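Local coordinates for WGR domain-containing protein (Bacteroides fragilis, PDB 2RA8) that is of unknown function but combines an N-terminal WGR domain, a module often linked to nucleic-acid binding, with a leucine-rich-repeat domain, at residues K81-L85 against K99-K105. Sequence-based numbering, arbitrary orientation.
Sequences KKYAL and KILKDKK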
ATOM      1  N   LYS A  81      -4.499  -0.170  19.887  1.00 20.33           N
ATOM      2  CA  LYS A  81      -3.063  -0.250  19.787  1.00 21.18           C
ATOM      3  C   LYS A  81      -2.611  -1.565  19.234  1.00 28.45           C
ATOM      4  O   LYS A  81      -3.305  -2.576  19.342  1.00 20.81           O
ATOM      5  CB  LYS A  81      -2.430  -0.001  21.164  1.00 29.31           C
ATOM      6  CG  LYS A  81      -0.963   0.413  21.106  1.00 31.32           C
ATOM      7  CD  LYS A  81      -0.442   0.783  22.486  1.00 31.12           C
ATOM      8  CE  LYS A  81       0.995   1.274  22.423  1.00 47.77           C
ATOM      9  NZ  LYS A  81       1.538   1.617  23.774  1.00 32.71           N
ATOM     10  N   LYS A  82      -1.437  -1.544  18.615  1.00 17.72           N
ATOM     11  CA  LYS A  82      -0.838  -2.733  18.033  1.00 28.73           C
ATOM     12  C   LYS A  82       0.424  -3.076  18.788  1.00 25.80           C
ATOM     13  O   LYS A  82       1.269  -2.213  19.017  1.00 25.08           O
ATOM     14  CB  LYS A  82      -0.491  -2.480  16.563  1.00 21.63           C
ATOM     15  CG  LYS A  82       0.211  -3.640  15.879  1.00 30.36           C
ATOM     16  CD  LYS A  82       0.442  -3.329  14.413  1.00 27.81           C
ATOM     17  CE  LYS A  82       1.153  -4.471  13.694  1.00 15.98           C
ATOM     18  NZ  LYS A  82       1.195  -4.186  12.240  1.00 20.98           N
ATOM     19  N   TYR A  83       0.552  -4.335  19.187  1.00 26.15           N
ATOM     20  CA  TYR A  83       1.737  -4.783  19.896  1.00 32.64           C
ATOM     21  C   TYR A  83       2.460  -5.749  19.014  1.00 26.98           C
ATOM     22  O   TYR A  83       1.908  -6.772  18.601  1.00 17.83           O
ATOM     23  CB  TYR A  83       1.372  -5.469  21.208  1.00 36.79           C
ATOM     24  CG  TYR A  83       0.708  -4.552  22.197  1.00 27.10           C
ATOM     25  CD1 TYR A  83      -0.675  -4.384  22.198  1.00 27.87           C
ATOM     26  CD2 TYR A  83       1.460  -3.850  23.131  1.00 29.35           C
ATOM     27  CE1 TYR A  83      -1.292  -3.539  23.111  1.00 25.94           C
ATOM     28  CE2 TYR A  83       0.852  -3.001  24.052  1.00 43.24           C
ATOM     29  CZ  TYR A  83      -0.521  -2.857  24.033  1.00 24.60           C
ATOM     30  OH  TYR A  83      -1.131  -2.041  24.943  1.00 33.24           O
ATOM     31  N   ALA A  84       3.709  -5.422  18.711  1.00 29.69           N
ATOM     32  CA  ALA A  84       4.517  -6.257  17.848  1.00 32.46           C
ATOM     33  C   ALA A  84       5.954  -6.277  18.268  1.00 37.27           C
ATOM     34  O   ALA A  84       6.467  -5.290  18.782  1.00 38.21           O
ATOM     35  CB  ALA A  84       4.402  -5.765  16.412  1.00 28.87           C
ATOM     36  N   LEU A  85       6.606  -7.415  18.060  1.00 29.27           N
ATOM     37  CA  LEU A  85       8.015  -7.568  18.396  1.00 29.28           C
ATOM     38  C   LEU A  85       8.842  -7.356  17.165  1.00 24.89           C
ATOM     39  O   LEU A  85       8.572  -7.949  16.122  1.00 32.67           O
ATOM     40  CB  LEU A  85       8.322  -8.979  18.924  1.00 29.93           C
ATOM     41  CG  LEU A  85       8.258  -9.298  20.425  1.00 42.01           C
ATOM     42  CD1 LEU A  85       8.621 -10.763  20.635  1.00 54.40           C
ATOM     43  CD2 LEU A  85       9.217  -8.408  21.201  1.00 13.75           C
ATOM     44  N   LYS A  99       5.652  -7.205  26.795  1.00 33.53           N
ATOM     45  CA  LYS A  99       5.443  -5.839  26.309  1.00 33.85           C
ATOM     46  C   LYS A  99       4.002  -5.452  26.497  1.00 36.36           C
ATOM     47  O   LYS A  99       3.693  -4.318  26.856  1.00 34.54           O
ATOM     48  CB  LYS A  99       5.784  -5.706  24.816  1.00 34.17           C
ATOM     49  CG  LYS A  99       7.258  -5.488  24.519  1.00 39.80           C
ATOM     50  CD  LYS A  99       7.466  -4.393  23.463  1.00 35.53           C
ATOM     51  CE  LYS A  99       7.002  -4.815  22.079  1.00 35.98           C
ATOM     52  NZ  LYS A  99       7.262  -3.744  21.070  1.00 26.50           N
ATOM     53  N   ILE A 100       3.106  -6.401  26.249  1.00 40.26           N
ATOM     54  CA  ILE A 100       1.677  -6.157  26.392  1.00 34.56           C
ATOM     55  C   ILE A 100       1.292  -6.066  27.850  1.00 40.10           C
ATOM     56  O   ILE A 100       0.723  -5.063  28.283  1.00 40.69           O
ATOM     57  CB  ILE A 100       0.858  -7.277  25.718  1.00 36.74           C
ATOM     58  CG1 ILE A 100       1.303  -7.433  24.261  1.00 28.62           C
ATOM     59  CG2 ILE A 100      -0.631  -6.957  25.796  1.00 32.88           C
ATOM     60  CD1 ILE A 100       0.723  -8.639  23.561  1.00 26.75           C
ATOM     61  N   LEU A 101       1.607  -7.109  28.616  1.00 38.95           N
ATOM     62  CA  LEU A 101       1.288  -7.149  30.044  1.00 41.78           C
ATOM     63  C   LEU A 101       1.883  -5.988  30.817  1.00 38.12           C
ATOM     64  O   LEU A 101       1.391  -5.637  31.891  1.00 31.97           O
ATOM     65  CB  LEU A 101       1.772  -8.467  30.663  1.00 37.26           C
ATOM     66  CG  LEU A 101       1.075  -9.779  30.261  1.00 41.41           C
ATOM     67  CD1 LEU A 101       1.873 -10.954  30.796  1.00 44.08           C
ATOM     68  CD2 LEU A 101      -0.361  -9.821  30.800  1.00 32.12           C
ATOM     69  N   LYS A 102       2.941  -5.385  30.275  1.00 33.23           N
ATOM     70  CA  LYS A 102       3.605  -4.249  30.915  1.00 41.01           C
ATOM     71  C   LYS A 102       2.940  -2.905  30.693  1.00 45.55           C
ATOM     72  O   LYS A 102       2.818  -2.106  31.622  1.00 44.95           O
ATOM     73  CB  LYS A 102       5.069  -4.151  30.442  1.00 44.53           C
ATOM     74  CG  LYS A 102       5.759  -2.826  30.791  1.00 49.85           C
ATOM     75  CD  LYS A 102       5.606  -1.784  29.680  1.00 71.58           C
ATOM     76  CE  LYS A 102       5.622  -0.352  30.220  1.00 67.14           C
ATOM     77  NZ  LYS A 102       6.869   0.023  30.945  1.00 76.03           N
ATOM     78  N   ASP A 103       2.521  -2.646  29.458  1.00 45.74           N
ATOM     79  CA  ASP A 103       1.896  -1.375  29.094  1.00 42.05           C
ATOM     80  C   ASP A 103       0.854  -0.883  30.069  1.00 40.76           C
ATOM     81  O   ASP A 103      -0.137  -1.572  30.343  1.00 31.75           O
ATOM     82  CB  ASP A 103       1.266  -1.479  27.712  1.00 44.38           C
ATOM     83  CG  ASP A 103       1.105  -0.127  27.045  1.00 40.88           C
ATOM     84  OD1 ASP A 103       1.173   0.902  27.755  1.00 46.74           O
ATOM     85  OD2 ASP A 103       0.904  -0.096  25.812  1.00 38.00           O
ATOM     86  N   LYS A 104       1.072   0.326  30.588  1.00 43.95           N
ATOM     87  CA  LYS A 104       0.161   0.945  31.546  1.00 42.90           C
ATOM     88  C   LYS A 104      -1.072   1.553  30.916  1.00 42.53           C
ATOM     89  O   LYS A 104      -1.971   2.000  31.627  1.00 39.95           O
ATOM     90  CB  LYS A 104       0.884   2.029  32.353  1.00 44.19           C
ATOM     91  CG  LYS A 104       2.122   1.537  33.083  1.00 46.28           C
ATOM     92  CD  LYS A 104       2.694   2.608  34.006  1.00 50.72           C
ATOM     93  CE  LYS A 104       3.143   3.842  33.238  1.00 57.00           C
ATOM     94  NZ  LYS A 104       3.649   4.903  34.156  1.00 57.98           N
ATOM     95  N   LYS A 105      -1.129   1.596  29.586  1.00 43.92           N
ATOM     96  CA  LYS A 105      -2.309   2.143  28.926  1.00 41.47           C
ATOM     97  C   LYS A 105      -3.216   1.007  28.525  1.00 33.82           C
ATOM     98  O   LYS A 105      -4.316   1.215  28.014  1.00 29.09           O
ATOM     99  CB  LYS A 105      -1.927   2.968  27.688  1.00 46.14           C
ATOM    100  CG  LYS A 105      -1.309   2.173  26.558  1.00 55.32           C
ATOM    101  CD  LYS A 105      -1.361   2.948  25.246  1.00 76.42           C
ATOM    102  CE  LYS A 105      -0.542   4.231  25.296  1.00 70.44           C
ATOM    103  NZ  LYS A 105      -0.695   5.023  24.043  1.00 74.10           N
TER
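A single carboxylate oxygen, D103 OD2, takes two donors from opposite faces of its plane: K81 NZ and Y83 OH. K81 NZ closes a salt bridge of 2.7 Å to D103 OD2 on the syn side, 22° out of the carboxylate plane, at the end of an extended chain whose CG stands anti to the backbone N (chi1 -160°). Y83 OH donates to D103 OD2 over 2.9 Å from above the carboxylate plane, which is turned 77° from the ring. D103 OD1 accepts from the backbone N of K105 at 3.0 Å, an Asx turn where the chain leaves helix 96-102; three bonds thus fix the rotation of the carboxylate. The bent chain of K105 crosses K81 at about a right angle, its CD 3.5 Å from K81 NZ. K81 NZ and K105 NZ lie 4.1 Å apart; the carboxylate of D103, paired with K81, would temper this like-charge approach. I100 sets its CG2 methyl over one face of the Y83 ring, 4.3 Å from the centroid and nearly on the normal, a CH-pi contact, while its CG1 packs on Y83 CG at 3.6 Å. L96, L106, L109 and I112 also touch the tyrosine. K99 bends at chi2 and chi3 to bring NZ to the carbonyl O of A84 (2.9 Å), and E89 salt-bridges the same ammonium. Edge strand 80-83 of the parallel sheet pairs with strand 111-114, and helix 96-102, after the short helix 87-91, lies in the connection between them: a beta-alpha-beta crossover, as expected of a leucine-rich-repeat domain with helices on its convex side.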